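Local structure of amyloid-like protein 1 (Homo sapiens, 3Q7G) at residues A110-F115 with R134-A139. The protein is a member of the amyloid precursor protein family whose helical E2 domain binds a sulfated sugar here, consistent with a role in recognising heparin-like glycans. Sequence-based numbering, arbitrary orientation.
Sequences AALEGF and RRYLRA. With GU4 (2,3,4,6-tetra-O-sulfonato-alpha-D-glucopyranose), chain C.
Ala111 presses its methyl against the backbone of Tyr136, its CB lying 3.5 Å from Tyr136 CA, where helix 64-119 packs antiparallel on helix 126-157 in the all-helical E2 domain. The two short segments run at 158° to each other with their axes 8.2 Å apart, a close approach that the small alanine permits. No hydrogen bond crosses between them, so the join rests on apolar contact. Ala111 CB also meets Ala139 CB at 4.4 Å, methyl against methyl, and sits at the edge of the Tyr136 ring, near its plane. With CG of Tyr136 anti to the backbone N (chi1 169°), the ring extends across the flank of helix 64-119, bringing CD1 to 4.3 Å from Leu112 CB. The far end of this buried tyrosine is held by a hydrogen bond between OH and Ser183 OG, which ties the pair to helix 159-184; Leu112 touches that serine too. Phe115, one turn on from Ala111, packs on Val129, Ala132 and Leu133 of helix 126-157.

Arg138 leaves the interhelical seam for the bound sulfated glucose. Its chain bends at chi2 (-105°) and chi3, and the guanidinium presents its edge to the 4-sulfate, with S4 in its plane. Two nearly straight hydrogen bonds on separate nitrogens then grip that sulfate, while NH1 also bonds Leu210 O. Replacing Arg138 with a leucine would probably leave the 4-sulfate without this two-pronged, charged grip and take from Leu210 O the bond that NH1 gives it. Lys142, Arg145, Arg149 and His209 bond the same ligand, forming a largely basic site suited to sulfated glycans. The Arg138 fork itself reaches from NH1 to GU4 O25 (3.2 Å) and from NH2 to GU4 O26 (3.0 Å).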
loop_
_atom_site.group_PDB
_atom_site.type_symbol
_atom_site.label_atom_id
_atom_site.label_comp_id
_atom_site.label_asym_id
_atom_site.label_seq_id
_atom_site.Cartn_x
_atom_site.Cartn_y
_atom_site.Cartn_z
ATOM N N ALA A 110 -28.604 -3.307 -3.866
ATOM C CA ALA A 110 -28.994 -4.700 -4.051
ATOM C C ALA A 110 -29.448 -5.326 -2.735
ATOM O O ALA A 110 -30.416 -6.093 -2.688
ATOM C CB ALA A 110 -27.817 -5.506 -4.643
ATOM N N ALA A 111 -28.724 -5.007 -1.672
ATOM C CA ALA A 111 -29.046 -5.528 -0.356
ATOM C C ALA A 111 -30.371 -4.895 0.129
ATOM O O ALA A 111 -31.169 -5.566 0.779
ATOM C CB ALA A 111 -27.889 -5.236 0.613
ATOM N N LEU A 112 -30.618 -3.626 -0.203
ATOM C CA LEU A 112 -31.860 -2.968 0.213
ATOM C C LEU A 112 -33.055 -3.660 -0.447
ATOM O O LEU A 112 -34.075 -3.939 0.210
ATOM C CB LEU A 112 -31.855 -1.470 -0.148
ATOM C CG LEU A 112 -33.131 -0.660 0.127
ATOM C CD1 LEU A 112 -33.379 -0.535 1.644
ATOM C CD2 LEU A 112 -33.000 0.729 -0.504
ATOM N N GLU A 113 -32.938 -3.938 -1.747
ATOM C CA GLU A 113 -34.002 -4.633 -2.444
ATOM C C GLU A 113 -34.198 -5.997 -1.764
ATOM O O GLU A 113 -35.320 -6.376 -1.468
ATOM C CB GLU A 113 -33.660 -4.833 -3.927
ATOM C CG GLU A 113 -34.757 -5.532 -4.703
ATOM C CD GLU A 113 -34.506 -5.559 -6.193
ATOM O OE1 GLU A 113 -33.504 -6.176 -6.630
ATOM O OE2 GLU A 113 -35.318 -4.960 -6.930
ATOM N N GLY A 114 -33.116 -6.711 -1.491
ATOM C CA GLY A 114 -33.244 -8.006 -0.848
ATOM C C GLY A 114 -33.908 -7.960 0.522
ATOM O O GLY A 114 -34.627 -8.899 0.911
ATOM N N PHE A 115 -33.668 -6.881 1.261
ATOM C CA PHE A 115 -34.248 -6.739 2.584
ATOM C C PHE A 115 -35.720 -6.438 2.416
ATOM O O PHE A 115 -36.555 -7.002 3.111
ATOM C CB PHE A 115 -33.562 -5.601 3.352
ATOM C CG PHE A 115 -34.149 -5.339 4.717
ATOM C CD1 PHE A 115 -34.256 -6.362 5.656
ATOM C CD2 PHE A 115 -34.584 -4.063 5.066
ATOM C CE1 PHE A 115 -34.785 -6.127 6.923
ATOM C CE2 PHE A 115 -35.118 -3.811 6.335
ATOM C CZ PHE A 115 -35.220 -4.849 7.265
ATOM N N ARG A 134 -28.952 -8.151 7.607
ATOM C CA ARG A 134 -27.528 -8.223 7.856
ATOM C C ARG A 134 -26.712 -7.848 6.627
ATOM O O ARG A 134 -25.764 -7.050 6.720
ATOM C CB ARG A 134 -27.155 -9.623 8.311
ATOM C CG ARG A 134 -25.803 -9.706 8.947
ATOM C CD ARG A 134 -25.613 -11.048 9.626
ATOM N NE ARG A 134 -24.419 -11.062 10.463
ATOM C CZ ARG A 134 -23.186 -10.924 9.999
ATOM N NH1 ARG A 134 -22.981 -10.761 8.700
ATOM N NH2 ARG A 134 -22.158 -10.956 10.835
ATOM N N ARG A 135 -27.076 -8.408 5.470
ATOM C CA ARG A 135 -26.362 -8.110 4.234
ATOM C C ARG A 135 -26.433 -6.604 3.970
ATOM O O ARG A 135 -25.452 -5.990 3.543
ATOM C CB ARG A 135 -26.969 -8.886 3.065
ATOM C CG ARG A 135 -26.779 -10.396 3.160
ATOM C CD ARG A 135 -27.240 -11.102 1.884
ATOM N NE ARG A 135 -26.379 -10.807 0.733
ATOM C CZ ARG A 135 -25.249 -11.454 0.440
ATOM N NH1 ARG A 135 -24.822 -12.452 1.209
ATOM N NH2 ARG A 135 -24.546 -11.106 -0.634
ATOM N N TYR A 136 -27.593 -6.011 4.226
ATOM C CA TYR A 136 -27.759 -4.567 4.030
ATOM C C TYR A 136 -26.854 -3.757 4.991
ATOM O O TYR A 136 -26.187 -2.784 4.577
ATOM C CB TYR A 136 -29.207 -4.151 4.260
ATOM C CG TYR A 136 -29.361 -2.654 4.329
ATOM C CD1 TYR A 136 -29.186 -1.874 3.186
ATOM C CD2 TYR A 136 -29.574 -2.009 5.548
ATOM C CE1 TYR A 136 -29.207 -0.496 3.253
ATOM C CE2 TYR A 136 -29.595 -0.621 5.630
ATOM C CZ TYR A 136 -29.407 0.126 4.481
ATOM O OH TYR A 136 -29.388 1.501 4.557
ATOM N N LEU A 137 -26.836 -4.154 6.264
ATOM C CA LEU A 137 -26.002 -3.470 7.258
ATOM C C LEU A 137 -24.546 -3.641 6.867
ATOM O O LEU A 137 -23.742 -2.735 7.053
ATOM C CB LEU A 137 -26.237 -4.047 8.656
ATOM C CG LEU A 137 -27.622 -3.800 9.246
ATOM C CD1 LEU A 137 -27.738 -4.441 10.605
ATOM C CD2 LEU A 137 -27.865 -2.292 9.332
ATOM N N ARG A 138 -24.211 -4.811 6.329
ATOM C CA ARG A 138 -22.837 -5.070 5.921
ATOM C C ARG A 138 -22.458 -4.147 4.764
ATOM O O ARG A 138 -21.332 -3.674 4.699
ATOM C CB ARG A 138 -22.670 -6.530 5.503
ATOM C CG ARG A 138 -22.698 -7.540 6.656
ATOM C CD ARG A 138 -21.297 -8.061 6.960
ATOM N NE ARG A 138 -20.690 -8.705 5.794
ATOM C CZ ARG A 138 -19.377 -8.833 5.611
ATOM N NH1 ARG A 138 -18.531 -8.358 6.520
ATOM N NH2 ARG A 138 -18.903 -9.432 4.521
ATOM N N ALA A 139 -23.402 -3.874 3.860
ATOM C CA ALA A 139 -23.118 -2.985 2.730
ATOM C C ALA A 139 -22.886 -1.566 3.256
ATOM O O ALA A 139 -22.004 -0.843 2.779
ATOM C CB ALA A 139 -24.287 -2.988 1.732
HETATM C C1 GU4 C . -13.903 -5.180 1.345
HETATM O O5 GU4 C . -14.832 -6.184 0.906
HETATM C C5 GU4 C . -14.669 -7.469 1.531
HETATM C C6 GU4 C . -15.984 -8.165 1.180
HETATM O O6 GU4 C . -17.050 -7.399 1.752
HETATM S S6 GU4 C . -18.392 -7.464 1.257
HETATM O O22 GU4 C . -18.180 -8.251 -0.007
HETATM O O23 GU4 C . -19.271 -8.449 1.992
HETATM O O21 GU4 C . -19.005 -6.233 0.688
HETATM C C4 GU4 C . -14.652 -7.434 3.064
HETATM O O4 GU4 C . -14.119 -8.680 3.526
HETATM S S4 GU4 C . -14.965 -9.333 4.481
HETATM O O25 GU4 C . -15.586 -8.304 5.381
HETATM O O26 GU4 C . -16.031 -10.100 3.756
HETATM O O24 GU4 C . -14.157 -10.290 5.303
HETATM C C3 GU4 C . -13.794 -6.284 3.599
HETATM O O3 GU4 C . -14.108 -6.111 4.985
HETATM S S3 GU4 C . -12.910 -6.129 5.769
HETATM O O28 GU4 C . -12.008 -5.020 5.318
HETATM O O29 GU4 C . -12.211 -7.446 5.595
HETATM O O27 GU4 C . -13.246 -5.954 7.220
HETATM C C2 GU4 C . -14.117 -4.989 2.844
HETATM O O2 GU4 C . -13.277 -3.923 3.296
HETATM S S2 GU4 C . -14.033 -2.706 3.334
HETATM O O11 GU4 C . -14.157 -2.234 4.757
HETATM O O12 GU4 C . -13.319 -1.652 2.529
HETATM O O10 GU4 C . -15.381 -2.921 2.750
#